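Local coordinates for protein lactaldehyde dehydrogenase (Methanocaldococcus jannaschii, PDB 3PQA) that oxidises lactaldehyde to lactate with NAD as the preferred cofactor, a step in the biosynthesis of coenzyme F420, at residues D289-I292 with E293-N297. Numbering follows the deposited sequence.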
ATOM      1  N   ASP B 289      46.324  -3.429   7.700  1.00 18.65           N
ATOM      2  CA  ASP B 289      47.428  -2.478   7.561  1.00 20.57           C
ATOM      3  C   ASP B 289      47.221  -1.483   6.421  1.00 18.94           C
ATOM      4  O   ASP B 289      47.463  -0.289   6.602  1.00 18.94           O
ATOM      5  CB  ASP B 289      48.777  -3.191   7.381  1.00 23.77           C
ATOM      6  CG  ASP B 289      49.171  -4.023   8.587  1.00 23.72           C
ATOM      7  OD1 ASP B 289      48.824  -3.666   9.731  1.00 24.20           O
ATOM      8  OD2 ASP B 289      49.868  -5.035   8.379  1.00 24.37           O
ATOM      9  N   LYS B 290      46.806  -1.968   5.251  1.00 19.43           N
ATOM     10  CA  LYS B 290      46.612  -1.092   4.106  1.00 21.69           C
ATOM     11  C   LYS B 290      45.462  -0.136   4.361  1.00 19.43           C
ATOM     12  O   LYS B 290      45.564   1.053   4.062  1.00 18.19           O
ATOM     13  CB  LYS B 290      46.331  -1.886   2.839  1.00 26.20           C
ATOM     14  CG  LYS B 290      47.505  -2.678   2.322  1.00 27.80           C
ATOM     15  CD  LYS B 290      47.141  -3.326   0.978  1.00 27.66           C
ATOM     16  CE  LYS B 290      45.863  -4.173   1.090  1.00 28.03           C
ATOM     17  NZ  LYS B 290      44.942  -3.878  -0.035  1.00 28.11           N
ATOM     18  N   PHE B 291      44.375  -0.659   4.923  1.00 18.39           N
ATOM     19  CA  PHE B 291      43.227   0.188   5.206  1.00 17.78           C
ATOM     20  C   PHE B 291      43.576   1.265   6.223  1.00 17.23           C
ATOM     21  O   PHE B 291      43.262   2.426   6.016  1.00 16.57           O
ATOM     22  CB  PHE B 291      42.026  -0.597   5.717  1.00 18.52           C
ATOM     23  CG  PHE B 291      40.902   0.294   6.155  1.00 19.17           C
ATOM     24  CD1 PHE B 291      40.005   0.799   5.226  1.00 18.68           C
ATOM     25  CD2 PHE B 291      40.784   0.678   7.488  1.00 18.72           C
ATOM     26  CE1 PHE B 291      38.978   1.658   5.623  1.00 19.27           C
ATOM     27  CE2 PHE B 291      39.765   1.533   7.909  1.00 19.34           C
ATOM     28  CZ  PHE B 291      38.861   2.029   6.980  1.00 18.85           C
ATOM     29  N   ILE B 292      44.219   0.872   7.323  1.00 17.91           N
ATOM     30  CA  ILE B 292      44.599   1.827   8.363  1.00 19.51           C
ATOM     31  C   ILE B 292      45.496   2.946   7.808  1.00 18.91           C
ATOM     32  O   ILE B 292      45.252   4.119   8.060  1.00 18.29           O
ATOM     33  CB  ILE B 292      45.219   1.129   9.594  1.00 21.85           C
ATOM     34  CG1 ILE B 292      44.139   0.340  10.352  1.00 22.28           C
ATOM     35  CG2 ILE B 292      45.895   2.154  10.513  1.00 22.34           C
ATOM     36  CD1 ILE B 292      44.676  -0.694  11.371  1.00 22.28           C
ATOM     37  N   GLU B 293      46.515   2.577   7.039  1.00 19.58           N
ATOM     38  CA  GLU B 293      47.407   3.568   6.444  1.00 21.89           C
ATOM     39  C   GLU B 293      46.626   4.562   5.573  1.00 20.34           C
ATOM     40  O   GLU B 293      46.806   5.780   5.699  1.00 19.96           O
ATOM     41  CB  GLU B 293      48.517   2.892   5.628  1.00 26.29           C
ATOM     42  CG  GLU B 293      49.506   3.873   5.028  1.00 30.15           C
ATOM     43  CD  GLU B 293      50.398   3.265   3.955  1.00 27.85           C
ATOM     44  OE1 GLU B 293      51.263   3.994   3.448  1.00 30.44           O
ATOM     45  OE2 GLU B 293      50.229   2.080   3.603  1.00 30.29           O
ATOM     46  N   MET B 294      45.753   4.044   4.706  1.00 19.47           N
ATOM     47  CA  MET B 294      44.958   4.891   3.816  1.00 19.55           C
ATOM     48  C   MET B 294      44.021   5.810   4.622  1.00 17.85           C
ATOM     49  O   MET B 294      43.885   6.995   4.320  1.00 17.18           O
ATOM     50  CB  MET B 294      44.149   4.047   2.808  1.00 21.87           C
ATOM     51  CG  MET B 294      44.981   3.189   1.827  1.00 23.15           C
ATOM     52  SD  MET B 294      44.029   1.890   0.963  1.00 22.30           S
ATOM     53  CE  MET B 294      42.987   2.891  -0.068  1.00 23.26           C
ATOM     54  N   PHE B 295      43.397   5.255   5.660  1.00 16.36           N
ATOM     55  CA  PHE B 295      42.413   5.973   6.468  1.00 15.89           C
ATOM     56  C   PHE B 295      43.055   7.090   7.302  1.00 15.54           C
ATOM     57  O   PHE B 295      42.578   8.217   7.301  1.00 16.21           O
ATOM     58  CB  PHE B 295      41.658   4.972   7.342  1.00 16.60           C
ATOM     59  CG  PHE B 295      40.519   5.570   8.128  1.00 17.05           C
ATOM     60  CD1 PHE B 295      39.363   6.018   7.488  1.00 16.68           C
ATOM     61  CD2 PHE B 295      40.601   5.649   9.509  1.00 16.71           C
ATOM     62  CE1 PHE B 295      38.307   6.552   8.228  1.00 17.07           C
ATOM     63  CE2 PHE B 295      39.558   6.173  10.264  1.00 17.09           C
ATOM     64  CZ  PHE B 295      38.407   6.632   9.622  1.00 16.65           C
ATOM     65  N   VAL B 296      44.156   6.776   7.982  1.00 15.66           N
ATOM     66  CA  VAL B 296      44.908   7.787   8.737  1.00 16.53           C
ATOM     67  C   VAL B 296      45.394   8.922   7.816  1.00 16.56           C
ATOM     68  O   VAL B 296      45.239  10.100   8.139  1.00 16.39           O
ATOM     69  CB  VAL B 296      46.092   7.140   9.502  1.00 17.34           C
ATOM     70  CG1 VAL B 296      47.036   8.199  10.052  1.00 17.74           C
ATOM     71  CG2 VAL B 296      45.579   6.236  10.629  1.00 17.65           C
ATOM     72  N   ASN B 297      45.938   8.560   6.651  1.00 17.16           N
ATOM     73  CA  ASN B 297      46.458   9.548   5.693  1.00 18.68           C
ATOM     74  C   ASN B 297      45.422  10.557   5.211  1.00 18.53           C
ATOM     75  O   ASN B 297      45.732  11.735   5.059  1.00 18.38           O
ATOM     76  CB  ASN B 297      47.124   8.868   4.492  1.00 20.41           C
ATOM     77  CG  ASN B 297      48.508   8.358   4.811  1.00 20.08           C
ATOM     78  OD1 ASN B 297      49.032   8.600   5.899  1.00 20.72           O
ATOM     79  ND2 ASN B 297      49.111   7.642   3.866  1.00 20.78           N
TER
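Four successive i to i+4 backbone hydrogen bonds run from the amides of E293, M294, F295 and V296 to the carbonyls of D289, K290, F291 and I292, as in a regular alpha-helix. The bond from V296 N to I292 O is the straightest of the four, at 174°. One turn apart, F291 and F295 lie side by side. With CG anti to the backbone N in both, their rings leave the same side of the helix. F295 CB sits over one face of the F291 ring, towards its rim, in a CH-pi contact 4.3 Å from the ring centroid. The ring planes are 14° apart but slid along each other, with little overlap. I292 and V296 form the next apolar pair, their CG2 atoms 4.1 Å apart. M294 CG lies beside its own backbone N, 3.1 Å from K290 O; the chain then bends and its end leads away. I281 of strand 278-284 touches both rings. I292 and F295 also meet strands 350-357 and 373-379, and V296 rests on I355. With an alanine at F291, F295 CB loses the ring beneath it, and a gap is likely to open beside V260, I281 and V283. Away from the annotated sites, helix 288-300 packs its apolar residues on the mixed sheet and helix 256-268, K290 and E293 are exposed, and D289 is salt-bridged to R378 of the sheet.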